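Putative hexose oxidase (Nonomuraea sp. ATCC 39727, PDB 5AWV) binds FAD covalently and probably works as a hexose oxidase that oxidises a sugar on teicoplanin-type glycopeptide antibiotics. Local coordinates at residues A71-E76 with V104-S109; H207-A212 with R503-A508; S286-L291 with L326-E331. One frame throughout, in Å; residues are numbered along the deposited sequence.

Contact 1 of 3, residues A71-E76 with V104-S109; sequences ADAVEE and VIIDMS
Ile106 reaches from strand 104-107 to helix 67-80 and touches Ala73 and Val74 with its terminal methyl group. From CB the side chain forks. CG2, anti to the backbone N, stops short of the helix, whereas Ile106 CG1, anti to the carbonyl carbon, heads for it, passing 4.3 Å from Ala73 CB. A chi2 of 175° extends the chain and puts CD1 at its far end. There Ile106 CD1 lies 3.9 Å from Ala73 CB and 3.8 Å from Val74 CG2, meeting successive residues of one helical turn. The methyl of Ala73 points toward the strand, and its small size suits a close approach of the backbones, with Ala73 CA 7.3 Å from Ile106 CA. Val74 starts away from the strand at CB, yet its CG2 still reaches Ile106 CD1; the two branched side chains cross at about a right angle. The helix is the crossover of a beta-alpha-beta unit: it joins strand 60-63 to strand 84-87, and strand 104-107 is inserted between those two parallel strands in the FAD-binding domain. Val74 also packs on Val185 and Val187 of a second sheet, which is why an apolar branched residue suits it. Next along the chain, Asp107 OD1 accepts Ser109 N at 2.9 Å in an Asx turn and also Ser109 OG at 2.6 Å, on the syn side but tilted out of the carboxylate plane. The other oxygen, Asp107 OD2, is salt-bridged to Arg48, while Met108 in between touches FAD.

Contact 2 of 3, residues H207-A212 with R503-A508; sequences HDLWWA and RKVKAA
Val505 fills the tight part of this helix-helix contact, setting its two methyl groups against different parts of helix 207-212. Val505 CG1 lies 3.8 Å from Ala212 CB and 4.3 Å from Leu209 CD1, while Val505 CG2 rests 3.6 Å from Asp208 O and 4.0 Å from Asp208 CB. The carbonyl it presses on already accepts Ala212 N within the helix, so an apolar methyl can cover it at little cost. Valine's beta branch serves both directions, and the methyl of Ala212 lets Val505 CG1 close in. The axes of the two short segments pass 9.8 Å apart at 120°, a steep crossing that confines the touching to a few residues. Toward solvent the contact thins: Lys504 leads its amine away, and exposed Ala508 only skirts the other helix. Asp208, with CG between backbone N and carbonyl carbon (chi1 62°), keeps its carboxylate at this border, OD1 hydrogen-bonded to Tyr509 OH and weakly to Leu209 N. Ala212 and Trp211 meet Leu502, and Leu209 packs on Ile196 and Ala198, placing helix 207-212 between helix 499-509, whose berberine-like region packs back on the flavin-binding part, and strand 193-199, outermost in the five-stranded sheet within this chain.

Contact 3 of 3, residues S286-L291 with L326-E331; sequences SPYTGL and LDAHIE
Leu291 lays one methyl over the imidazole of His329 and the other on the stem of that same side chain. Leu291 CD2 sits 4.0 Å from the centroid of the His329 ring and only 3° off the ring normal, a CH-pi contact almost exactly over the middle of the face. Leu291 CD1 lies 3.6 Å from His329 CB and reaches 4.3 Å from Leu326 CA, so the fork of the leucine spans both the ring and the helix surface. A second, lighter touch is made by Tyr288, with Tyr288 OH 3.7 Å from Ala328 CB; a small methyl suits the approach of the phenol's end.

Torsions and outside partners set these groups in place. His329 CG is anti to its backbone N (chi1 178°), which carries the ring off the helix toward strand 291-298, where NE2 is hydrogen-bonded to Ser293. Trp277 of helix 264-280 meets the rings of both His329 and Tyr288 edge-to-face, and it also touches Leu291. The backbone ahead of the strand is folded into a 3-10 turn, with Thr289 N bonded to Ser286 O and Leu291 N to Tyr288 O. An ST turn is added where Ser286 OG accepts Tyr288 N at 2.8 Å with an angle of 156°. Beyond this shell, Arg170 donates to the carbonyls of Tyr288 and Leu291, tying the turn to a more distant part of the chain.

Leu326 and Ile330 pack on Ile313, and His329 packs on Met311. These contacts link helices 264-280 and 322-334 through Trp277 and His329 against strands 291-298 and 309-316 of the seven-stranded antiparallel sheet, consistent with the helix-covered sheet of the second domain in berberine-bridge-type flavin oxidases.

How the contacts relate
Along the chain, contact 1 closes before contact 2 opens, and contact 3 is nested in the loop contact 2 closes. Contacts 1 and 2 have centres about 21 Å apart; contact 1 lies in the FAD-binding domain and contact 2 probably belongs to the same half. The first joins a helix to the small mixed sheet, the second brings helix 499-509 back against helix 207-212 beside the five-stranded sheet. Contact 3 lies about 46 Å from contact 1 and 39 Å from contact 2, centre to centre, on the seven-stranded sheet, which also supplies Thr366 and Asn427 to a sugar pocket. This order is consistent with a chain that leaves the flavin half, builds that sheet and returns.

Contact 1 of 3, residues A71-E76 with V104-S109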
ATOM      1  N   ALA A  71      11.741  18.804  -3.503  1.00 20.98           N
ATOM      2  CA  ALA A  71      11.278  20.141  -3.951  1.00 23.04           C
ATOM      3  C   ALA A  71      11.999  20.597  -5.215  1.00 20.32           C
ATOM      4  O   ALA A  71      11.338  21.008  -6.196  1.00 21.68           O
ATOM      5  CB  ALA A  71      11.428  21.138  -2.886  1.00 22.37           C
ATOM      6  N   ASP A  72      13.315  20.427  -5.274  1.00 23.05           N
ATOM      7  CA  ASP A  72      14.072  20.750  -6.541  1.00 24.40           C
ATOM      8  C   ASP A  72      13.674  19.892  -7.731  1.00 26.14           C
ATOM      9  O   ASP A  72      13.599  20.358  -8.906  1.00 22.08           O
ATOM     10  CB  ASP A  72      15.615  20.689  -6.384  1.00 29.60           C
ATOM     11  CG  ASP A  72      16.135  21.535  -5.204  1.00 34.91           C
ATOM     12  OD1 ASP A  72      15.530  22.605  -4.923  1.00 37.91           O
ATOM     13  OD2 ASP A  72      17.151  21.128  -4.551  1.00 40.87           O
ATOM     14  N   ALA A  73      13.453  18.601  -7.475  1.00 22.05           N
ATOM     15  CA  ALA A  73      13.101  17.681  -8.550  1.00 21.75           C
ATOM     16  C   ALA A  73      11.692  18.007  -9.076  1.00 19.81           C
ATOM     17  O   ALA A  73      11.513  18.048 -10.255  1.00 21.49           O
ATOM     18  CB  ALA A  73      13.190  16.235  -8.084  1.00 22.13           C
ATOM     19  N   VAL A  74      10.751  18.296  -8.191  1.00 20.28           N
ATOM     20  CA  VAL A  74       9.410  18.726  -8.579  1.00 21.33           C
ATOM     21  C   VAL A  74       9.486  20.015  -9.438  1.00 26.27           C
ATOM     22  O   VAL A  74       9.014  20.008 -10.578  1.00 27.17           O
ATOM     23  CB  VAL A  74       8.543  18.943  -7.344  1.00 20.01           C
ATOM     24  CG1 VAL A  74       7.236  19.601  -7.727  1.00 20.91           C
ATOM     25  CG2 VAL A  74       8.180  17.537  -6.729  1.00 20.64           C
ATOM     26  N   GLU A  75      10.188  21.029  -8.921  1.00 25.35           N
ATOM     27  CA  GLU A  75      10.349  22.332  -9.636  1.00 32.62           C
ATOM     28  C   GLU A  75      10.941  22.181 -11.011  1.00 26.28           C
ATOM     29  O   GLU A  75      10.513  22.820 -11.964  1.00 30.59           O
ATOM     30  CB  GLU A  75      11.178  23.329  -8.817  1.00 36.52           C
ATOM     31  CG  GLU A  75      10.622  24.776  -8.717  1.00 49.52           C
ATOM     32  CD  GLU A  75      10.817  25.362  -7.290  1.00 52.36           C
ATOM     33  OE1 GLU A  75      10.183  26.347  -6.914  1.00 45.19           O
ATOM     34  OE2 GLU A  75      11.564  24.804  -6.463  1.00 64.02           O
ATOM     35  N   GLU A  76      11.943  21.339 -11.139  1.00 26.59           N
ATOM     36  CA  GLU A  76      12.461  21.002 -12.429  1.00 30.01           C
ATOM     37  C   GLU A  76      11.467  20.455 -13.463  1.00 30.11           C
ATOM     38  O   GLU A  76      11.526  20.830 -14.657  1.00 29.95           O
ATOM     39  CB  GLU A  76      13.664  20.062 -12.301  1.00 36.30           C
ATOM     40  CG  GLU A  76      14.309  19.842 -13.660  1.00 45.14           C
ATOM     41  CD  GLU A  76      15.670  19.162 -13.618  1.00 54.37           C
ATOM     42  OE1 GLU A  76      16.052  18.679 -14.707  1.00 73.50           O
ATOM     43  OE2 GLU A  76      16.328  19.085 -12.533  1.00 53.10           O
ATOM     44  N   VAL A 104       9.240  11.843 -16.182  1.00 18.78           N
ATOM     45  CA  VAL A 104      10.155  11.756 -15.076  1.00 18.80           C
ATOM     46  C   VAL A 104       9.536  10.939 -13.969  1.00 20.86           C
ATOM     47  O   VAL A 104       8.397  11.200 -13.574  1.00 18.54           O
ATOM     48  CB  VAL A 104      10.443  13.145 -14.554  1.00 20.28           C
ATOM     49  CG1 VAL A 104      11.342  13.090 -13.377  1.00 20.74           C
ATOM     50  CG2 VAL A 104      11.206  13.956 -15.630  1.00 26.53           C
ATOM     51  N   ILE A 105      10.306  10.008 -13.409  1.00 20.57           N
ATOM     52  CA  ILE A 105       9.908   9.355 -12.149  1.00 19.66           C
ATOM     53  C   ILE A 105      10.726   9.915 -11.006  1.00 19.08           C
ATOM     54  O   ILE A 105      11.949   9.951 -11.090  1.00 24.34           O
ATOM     55  CB  ILE A 105      10.061   7.822 -12.262  1.00 19.75           C
ATOM     56  CG1 ILE A 105       9.140   7.344 -13.342  1.00 19.17           C
ATOM     57  CG2 ILE A 105       9.734   7.164 -10.912  1.00 18.76           C
ATOM     58  CD1 ILE A 105       9.201   5.876 -13.640  1.00 22.45           C
ATOM     59  N   ILE A 106      10.085  10.466  -9.981  1.00 15.73           N
ATOM     60  CA  ILE A 106      10.763  10.742  -8.758  1.00 17.12           C
ATOM     61  C   ILE A 106      10.674   9.458  -7.871  1.00 17.36           C
ATOM     62  O   ILE A 106       9.603   9.102  -7.368  1.00 17.18           O
ATOM     63  CB  ILE A 106      10.207  11.968  -8.040  1.00 17.91           C
ATOM     64  CG1 ILE A 106      10.347  13.190  -8.991  1.00 20.76           C
ATOM     65  CG2 ILE A 106      10.939  12.190  -6.742  1.00 18.99           C
ATOM     66  CD1 ILE A 106       9.727  14.471  -8.458  1.00 22.91           C
ATOM     67  N   ASP A 107      11.831   8.846  -7.659  1.00 15.38           N
ATOM     68  CA  ASP A 107      11.935   7.564  -7.007  1.00 17.65           C
ATOM     69  C   ASP A 107      12.386   7.794  -5.574  1.00 17.17           C
ATOM     70  O   ASP A 107      13.419   8.410  -5.339  1.00 19.44           O
ATOM     71  CB  ASP A 107      12.894   6.652  -7.770  1.00 18.91           C
ATOM     72  CG  ASP A 107      12.926   5.216  -7.193  1.00 21.54           C
ATOM     73  OD1 ASP A 107      13.100   5.082  -5.950  1.00 20.20           O
ATOM     74  OD2 ASP A 107      12.706   4.270  -7.981  1.00 23.12           O
ATOM     75  N   MET A 108      11.597   7.318  -4.613  1.00 16.86           N
ATOM     76  CA  MET A 108      11.821   7.586  -3.190  1.00 16.46           C
ATOM     77  C   MET A 108      12.638   6.565  -2.421  1.00 16.43           C
ATOM     78  O   MET A 108      12.716   6.651  -1.155  1.00 16.40           O
ATOM     79  CB  MET A 108      10.504   7.767  -2.480  1.00 18.95           C
ATOM     80  CG  MET A 108       9.524   8.760  -3.145  1.00 24.11           C
ATOM     81  SD  MET A 108      10.052  10.483  -3.289  1.00 23.83           S
ATOM     82  CE  MET A 108       9.388  11.053  -1.783  1.00 22.43           C
ATOM     83  N   SER A 109      13.279   5.679  -3.145  1.00 17.26           N
ATOM     84  CA  SER A 109      14.047   4.532  -2.612  1.00 20.10           C
ATOM     85  C   SER A 109      15.038   4.919  -1.499  1.00 21.14           C
ATOM     86  O   SER A 109      15.249   4.135  -0.531  1.00 18.63           O
ATOM     87  CB  SER A 109      14.894   3.889  -3.699  1.00 20.80           C
ATOM     88  OG  SER A 109      14.206   3.158  -4.668  1.00 22.20           O
TER

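Contact 2 of 3, residues H207-A212 with R503-A508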
ATOM      1  N   HIS A 207      -5.042  21.819   7.880  1.00 18.35           N
ATOM      2  CA  HIS A 207      -5.810  20.639   8.330  1.00 19.75           C
ATOM      3  C   HIS A 207      -6.429  19.912   7.133  1.00 18.95           C
ATOM      4  O   HIS A 207      -6.455  18.650   7.159  1.00 18.51           O
ATOM      5  CB  HIS A 207      -6.954  21.044   9.287  1.00 20.11           C
ATOM      6  CG  HIS A 207      -7.523  19.910  10.056  1.00 19.71           C
ATOM      7  ND1 HIS A 207      -8.775  19.404   9.820  1.00 24.39           N
ATOM      8  CD2 HIS A 207      -6.997  19.154  11.033  1.00 22.86           C
ATOM      9  CE1 HIS A 207      -9.046  18.449  10.676  1.00 22.97           C
ATOM     10  NE2 HIS A 207      -8.003  18.308  11.461  1.00 27.76           N
ATOM     11  N   ASP A 208      -6.920  20.675   6.148  1.00 16.90           N
ATOM     12  CA  ASP A 208      -7.436  20.159   4.887  1.00 17.36           C
ATOM     13  C   ASP A 208      -6.467  19.234   4.106  1.00 17.04           C
ATOM     14  O   ASP A 208      -6.867  18.164   3.623  1.00 14.83           O
ATOM     15  CB  ASP A 208      -8.058  21.223   3.982  1.00 19.36           C
ATOM     16  CG  ASP A 208      -7.052  22.340   3.519  1.00 23.92           C
ATOM     17  OD1 ASP A 208      -5.975  22.514   4.183  1.00 23.90           O
ATOM     18  OD2 ASP A 208      -7.359  23.023   2.474  1.00 24.70           O
ATOM     19  N   LEU A 209      -5.200  19.641   3.968  1.00 16.45           N
ATOM     20  CA  LEU A 209      -4.162  18.822   3.384  1.00 16.61           C
ATOM     21  C   LEU A 209      -3.901  17.494   4.138  1.00 15.59           C
ATOM     22  O   LEU A 209      -3.662  16.473   3.463  1.00 16.06           O
ATOM     23  CB  LEU A 209      -2.830  19.589   3.198  1.00 17.23           C
ATOM     24  CG  LEU A 209      -1.756  18.914   2.355  1.00 17.17           C
ATOM     25  CD1 LEU A 209      -2.242  18.799   0.926  1.00 18.37           C
ATOM     26  CD2 LEU A 209      -0.482  19.712   2.392  1.00 19.10           C
ATOM     27  N   TRP A 210      -3.825  17.547   5.448  1.00 16.15           N
ATOM     28  CA  TRP A 210      -3.633  16.393   6.339  1.00 16.84           C
ATOM     29  C   TRP A 210      -4.858  15.470   6.018  1.00 18.35           C
ATOM     30  O   TRP A 210      -4.728  14.292   5.754  1.00 16.47           O
ATOM     31  CB  TRP A 210      -3.688  16.770   7.810  1.00 16.76           C
ATOM     32  CG  TRP A 210      -4.042  15.600   8.639  1.00 16.60           C
ATOM     33  CD1 TRP A 210      -3.205  14.580   8.957  1.00 15.55           C
ATOM     34  CD2 TRP A 210      -5.353  15.237   9.143  1.00 15.85           C
ATOM     35  NE1 TRP A 210      -3.917  13.609   9.641  1.00 16.37           N
ATOM     36  CE2 TRP A 210      -5.233  13.974   9.736  1.00 15.10           C
ATOM     37  CE3 TRP A 210      -6.605  15.856   9.128  1.00 14.85           C
ATOM     38  CZ2 TRP A 210      -6.295  13.333  10.378  1.00 16.12           C
ATOM     39  CZ3 TRP A 210      -7.660  15.223   9.716  1.00 15.19           C
ATOM     40  CH2 TRP A 210      -7.514  13.940  10.333  1.00 16.39           C
ATOM     41  N   TRP A 211      -6.063  16.029   6.130  1.00 15.83           N
ATOM     42  CA  TRP A 211      -7.275  15.241   5.891  1.00 14.72           C
ATOM     43  C   TRP A 211      -7.269  14.514   4.482  1.00 13.38           C
ATOM     44  O   TRP A 211      -7.600  13.320   4.408  1.00 15.15           O
ATOM     45  CB  TRP A 211      -8.565  16.099   6.073  1.00 13.95           C
ATOM     46  CG  TRP A 211      -9.850  15.351   5.797  1.00 13.32           C
ATOM     47  CD1 TRP A 211     -10.562  14.619   6.666  1.00 15.26           C
ATOM     48  CD2 TRP A 211     -10.457  15.184   4.535  1.00 12.68           C
ATOM     49  NE1 TRP A 211     -11.699  14.100   6.042  1.00 13.80           N
ATOM     50  CE2 TRP A 211     -11.602  14.371   4.719  1.00 13.80           C
ATOM     51  CE3 TRP A 211     -10.171  15.675   3.275  1.00 13.34           C
ATOM     52  CZ2 TRP A 211     -12.491  14.069   3.675  1.00 14.74           C
ATOM     53  CZ3 TRP A 211     -11.039  15.344   2.200  1.00 15.07           C
ATOM     54  CH2 TRP A 211     -12.205  14.585   2.437  1.00 14.49           C
ATOM     55  N   ALA A 212      -6.811  15.156   3.436  1.00 12.54           N
ATOM     56  CA  ALA A 212      -6.846  14.565   2.166  1.00 13.25           C
ATOM     57  C   ALA A 212      -5.919  13.328   2.068  1.00 14.76           C
ATOM     58  O   ALA A 212      -6.088  12.490   1.156  1.00 13.62           O
ATOM     59  CB  ALA A 212      -6.488  15.525   1.112  1.00 13.96           C
ATOM     60  N   ARG A 503     -11.983  17.481  -3.827  1.00 16.42           N
ATOM     61  CA  ARG A 503     -11.795  18.408  -4.957  1.00 18.50           C
ATOM     62  C   ARG A 503     -11.345  19.849  -4.507  1.00 17.18           C
ATOM     63  O   ARG A 503     -10.542  20.467  -5.146  1.00 17.63           O
ATOM     64  CB  ARG A 503     -13.054  18.371  -5.874  1.00 20.93           C
ATOM     65  CG  ARG A 503     -13.043  19.429  -6.913  1.00 29.59           C
ATOM     66  CD  ARG A 503     -14.143  19.230  -7.920  1.00 34.49           C
ATOM     67  NE  ARG A 503     -13.901  18.137  -8.830  1.00 38.28           N
ATOM     68  CZ  ARG A 503     -14.784  17.738  -9.731  1.00 43.93           C
ATOM     69  NH1 ARG A 503     -15.981  18.324  -9.792  1.00 51.29           N
ATOM     70  NH2 ARG A 503     -14.501  16.748 -10.558  1.00 39.78           N
ATOM     71  N   LYS A 504     -11.861  20.345  -3.406  1.00 18.51           N
ATOM     72  CA  LYS A 504     -11.421  21.631  -2.852  1.00 20.32           C
ATOM     73  C   LYS A 504      -9.959  21.601  -2.439  1.00 18.75           C
ATOM     74  O   LYS A 504      -9.202  22.532  -2.746  1.00 18.25           O
ATOM     75  CB  LYS A 504     -12.322  22.054  -1.717  1.00 22.28           C
ATOM     76  CG  LYS A 504     -13.687  22.471  -2.265  1.00 28.02           C
ATOM     77  CD  LYS A 504     -14.678  22.701  -1.163  1.00 34.65           C
ATOM     78  CE  LYS A 504     -15.955  23.322  -1.729  1.00 42.44           C
ATOM     79  NZ  LYS A 504     -16.786  23.710  -0.564  1.00 50.77           N
ATOM     80  N   VAL A 505      -9.501  20.487  -1.848  1.00 17.40           N
ATOM     81  CA  VAL A 505      -8.084  20.319  -1.507  1.00 16.01           C
ATOM     82  C   VAL A 505      -7.168  20.330  -2.689  1.00 17.27           C
ATOM     83  O   VAL A 505      -6.126  21.039  -2.706  1.00 17.99           O
ATOM     84  CB  VAL A 505      -7.804  19.087  -0.632  1.00 17.49           C
ATOM     85  CG1 VAL A 505      -6.350  19.065  -0.234  1.00 18.73           C
ATOM     86  CG2 VAL A 505      -8.603  19.191   0.624  1.00 17.27           C
ATOM     87  N   LYS A 506      -7.585  19.640  -3.750  1.00 15.84           N
ATOM     88  CA  LYS A 506      -6.876  19.548  -4.974  1.00 16.76           C
ATOM     89  C   LYS A 506      -6.711  20.980  -5.627  1.00 18.89           C
ATOM     90  O   LYS A 506      -5.610  21.354  -5.989  1.00 19.65           O
ATOM     91  CB  LYS A 506      -7.626  18.610  -5.919  1.00 16.42           C
ATOM     92  CG  LYS A 506      -7.120  18.542  -7.327  1.00 16.52           C
ATOM     93  CD  LYS A 506      -5.710  17.930  -7.396  1.00 17.20           C
ATOM     94  CE  LYS A 506      -5.222  17.884  -8.845  1.00 18.32           C
ATOM     95  NZ  LYS A 506      -3.953  17.114  -9.032  1.00 18.97           N
ATOM     96  N   ALA A 507      -7.826  21.720  -5.767  1.00 20.47           N
ATOM     97  CA  ALA A 507      -7.810  23.088  -6.251  1.00 21.23           C
ATOM     98  C   ALA A 507      -6.903  23.997  -5.382  1.00 21.70           C
ATOM     99  O   ALA A 507      -6.173  24.841  -5.950  1.00 25.36           O
ATOM    100  CB  ALA A 507      -9.217  23.668  -6.280  1.00 21.83           C
ATOM    101  N   ALA A 508      -6.916  23.837  -4.066  1.00 22.79           N
ATOM    102  CA  ALA A 508      -6.120  24.695  -3.186  1.00 24.12           C
ATOM    103  C   ALA A 508      -4.598  24.394  -3.202  1.00 28.61           C
ATOM    104  O   ALA A 508      -3.789  25.334  -3.156  1.00 27.17           O
ATOM    105  CB  ALA A 508      -6.642  24.682  -1.756  1.00 22.46           C
TER

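Contact 3 of 3, residues S286-L291 with L326-E331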
ATOM      1  N   SER A 286     -17.511  -6.340  19.099  1.00 23.81           N
ATOM      2  CA  SER A 286     -17.386  -7.806  19.040  1.00 20.27           C
ATOM      3  C   SER A 286     -16.104  -8.356  19.635  1.00 21.05           C
ATOM      4  O   SER A 286     -14.999  -7.865  19.338  1.00 20.55           O
ATOM      5  CB  SER A 286     -17.458  -8.250  17.546  1.00 20.70           C
ATOM      6  OG  SER A 286     -17.372  -9.671  17.456  1.00 19.92           O
ATOM      7  N   PRO A 287     -16.184  -9.480  20.338  1.00 21.50           N
ATOM      8  CA  PRO A 287     -14.944 -10.222  20.658  1.00 22.87           C
ATOM      9  C   PRO A 287     -14.211 -10.683  19.410  1.00 19.81           C
ATOM     10  O   PRO A 287     -13.043 -10.913  19.483  1.00 19.13           O
ATOM     11  CB  PRO A 287     -15.438 -11.437  21.477  1.00 23.64           C
ATOM     12  CG  PRO A 287     -16.808 -11.579  21.081  1.00 25.59           C
ATOM     13  CD  PRO A 287     -17.387 -10.277  20.620  1.00 26.33           C
ATOM     14  N   TYR A 288     -14.861 -10.693  18.254  1.00 18.00           N
ATOM     15  CA  TYR A 288     -14.191 -11.118  17.024  1.00 18.12           C
ATOM     16  C   TYR A 288     -13.399  -9.987  16.305  1.00 18.22           C
ATOM     17  O   TYR A 288     -12.883 -10.263  15.219  1.00 15.45           O
ATOM     18  CB  TYR A 288     -15.192 -11.729  16.057  1.00 18.02           C
ATOM     19  CG  TYR A 288     -15.816 -13.049  16.554  1.00 20.56           C
ATOM     20  CD1 TYR A 288     -15.127 -14.273  16.475  1.00 19.40           C
ATOM     21  CD2 TYR A 288     -17.087 -13.034  17.125  1.00 21.37           C
ATOM     22  CE1 TYR A 288     -15.699 -15.437  16.938  1.00 20.77           C
ATOM     23  CE2 TYR A 288     -17.673 -14.185  17.643  1.00 22.70           C
ATOM     24  CZ  TYR A 288     -16.977 -15.388  17.537  1.00 22.84           C
ATOM     25  OH  TYR A 288     -17.616 -16.512  18.001  1.00 27.81           O
ATOM     26  N   THR A 289     -13.276  -8.786  16.920  1.00 14.78           N
ATOM     27  CA  THR A 289     -12.363  -7.776  16.412  1.00 15.24           C
ATOM     28  C   THR A 289     -10.904  -8.301  16.372  1.00 17.12           C
ATOM     29  O   THR A 289     -10.108  -7.842  15.547  1.00 14.67           O
ATOM     30  CB  THR A 289     -12.364  -6.466  17.193  1.00 15.87           C
ATOM     31  OG1 THR A 289     -12.120  -6.740  18.562  1.00 17.31           O
ATOM     32  CG2 THR A 289     -13.665  -5.738  17.031  1.00 16.61           C
ATOM     33  N   GLY A 290     -10.584  -9.266  17.242  1.00 16.62           N
ATOM     34  CA  GLY A 290      -9.271  -9.958  17.259  1.00 17.68           C
ATOM     35  C   GLY A 290      -9.075 -11.116  16.240  1.00 15.95           C
ATOM     36  O   GLY A 290      -7.991 -11.735  16.199  1.00 15.22           O
ATOM     37  N   LEU A 291     -10.053 -11.311  15.359  1.00 14.38           N
ATOM     38  CA  LEU A 291     -10.006 -12.347  14.318  1.00 13.75           C
ATOM     39  C   LEU A 291     -10.069 -11.721  12.943  1.00 14.27           C
ATOM     40  O   LEU A 291     -10.802 -10.715  12.674  1.00 14.83           O
ATOM     41  CB  LEU A 291     -11.233 -13.288  14.472  1.00 14.43           C
ATOM     42  CG  LEU A 291     -11.352 -14.468  13.498  1.00 15.98           C
ATOM     43  CD1 LEU A 291     -12.012 -15.714  14.109  1.00 15.56           C
ATOM     44  CD2 LEU A 291     -12.073 -14.098  12.196  1.00 17.18           C
ATOM     45  N   LEU A 326     -11.813 -18.960  17.288  1.00 16.53           N
ATOM     46  CA  LEU A 326     -11.293 -19.508  16.032  1.00 17.47           C
ATOM     47  C   LEU A 326     -12.174 -20.670  15.568  1.00 16.69           C
ATOM     48  O   LEU A 326     -12.617 -20.738  14.396  1.00 17.36           O
ATOM     49  CB  LEU A 326      -9.890 -19.965  16.301  1.00 19.43           C
ATOM     50  CG  LEU A 326      -9.018 -20.478  15.170  1.00 25.09           C
ATOM     51  CD1 LEU A 326      -8.477 -21.863  15.311  1.00 32.23           C
ATOM     52  CD2 LEU A 326      -9.351 -20.200  13.777  1.00 25.22           C
ATOM     53  N   ASP A 327     -12.510 -21.513  16.562  1.00 17.25           N
ATOM     54  CA  ASP A 327     -13.327 -22.746  16.283  1.00 18.52           C
ATOM     55  C   ASP A 327     -14.690 -22.407  15.871  1.00 16.45           C
ATOM     56  O   ASP A 327     -15.226 -22.965  14.918  1.00 17.94           O
ATOM     57  CB  ASP A 327     -13.323 -23.690  17.476  1.00 18.27           C
ATOM     58  CG  ASP A 327     -12.016 -24.450  17.616  1.00 20.05           C
ATOM     59  OD1 ASP A 327     -11.248 -24.493  16.644  1.00 26.57           O
ATOM     60  OD2 ASP A 327     -11.756 -24.930  18.754  1.00 24.16           O
ATOM     61  N   ALA A 328     -15.303 -21.484  16.583  1.00 17.15           N
ATOM     62  CA  ALA A 328     -16.615 -21.020  16.240  1.00 17.11           C
ATOM     63  C   ALA A 328     -16.746 -20.356  14.884  1.00 19.25           C
ATOM     64  O   ALA A 328     -17.728 -20.572  14.155  1.00 15.47           O
ATOM     65  CB  ALA A 328     -17.109 -20.101  17.305  1.00 19.97           C
ATOM     66  N   HIS A 329     -15.752 -19.533  14.488  1.00 14.31           N
ATOM     67  CA  HIS A 329     -15.738 -19.022  13.137  1.00 15.14           C
ATOM     68  C   HIS A 329     -15.662 -20.128  12.068  1.00 14.25           C
ATOM     69  O   HIS A 329     -16.390 -20.118  11.053  1.00 14.19           O
ATOM     70  CB  HIS A 329     -14.492 -18.058  12.988  1.00 14.84           C
ATOM     71  CG  HIS A 329     -14.321 -17.483  11.628  1.00 15.05           C
ATOM     72  ND1 HIS A 329     -15.162 -16.533  11.105  1.00 17.57           N
ATOM     73  CD2 HIS A 329     -13.409 -17.740  10.672  1.00 17.35           C
ATOM     74  CE1 HIS A 329     -14.771 -16.227   9.885  1.00 17.01           C
ATOM     75  NE2 HIS A 329     -13.692 -16.937   9.608  1.00 18.22           N
ATOM     76  N   ILE A 330     -14.770 -21.088  12.276  1.00 15.93           N
ATOM     77  CA  ILE A 330     -14.610 -22.108  11.280  1.00 17.73           C
ATOM     78  C   ILE A 330     -15.905 -22.914  11.147  1.00 18.41           C
ATOM     79  O   ILE A 330     -16.397 -23.197  10.020  1.00 17.62           O
ATOM     80  CB  ILE A 330     -13.478 -23.088  11.678  1.00 19.36           C
ATOM     81  CG1 ILE A 330     -12.126 -22.469  11.513  1.00 19.51           C
ATOM     82  CG2 ILE A 330     -13.553 -24.377  10.838  1.00 19.72           C
ATOM     83  CD1 ILE A 330     -11.085 -23.233  12.286  1.00 22.91           C
ATOM     84  N   GLU A 331     -16.499 -23.299  12.274  1.00 20.01           N
ATOM     85  CA  GLU A 331     -17.741 -24.116  12.168  1.00 20.04           C
ATOM     86  C   GLU A 331     -18.891 -23.381  11.532  1.00 19.04           C
ATOM     87  O   GLU A 331     -19.652 -23.999  10.795  1.00 19.93           O
ATOM     88  CB  GLU A 331     -18.218 -24.598  13.515  1.00 23.18           C
ATOM     89  CG  GLU A 331     -17.395 -25.730  14.020  1.00 27.28           C
ATOM     90  CD  GLU A 331     -17.558 -26.969  13.143  1.00 28.56           C
ATOM     91  OE1 GLU A 331     -18.691 -27.465  12.967  1.00 35.24           O
ATOM     92  OE2 GLU A 331     -16.542 -27.374  12.615  1.00 28.87           O
TER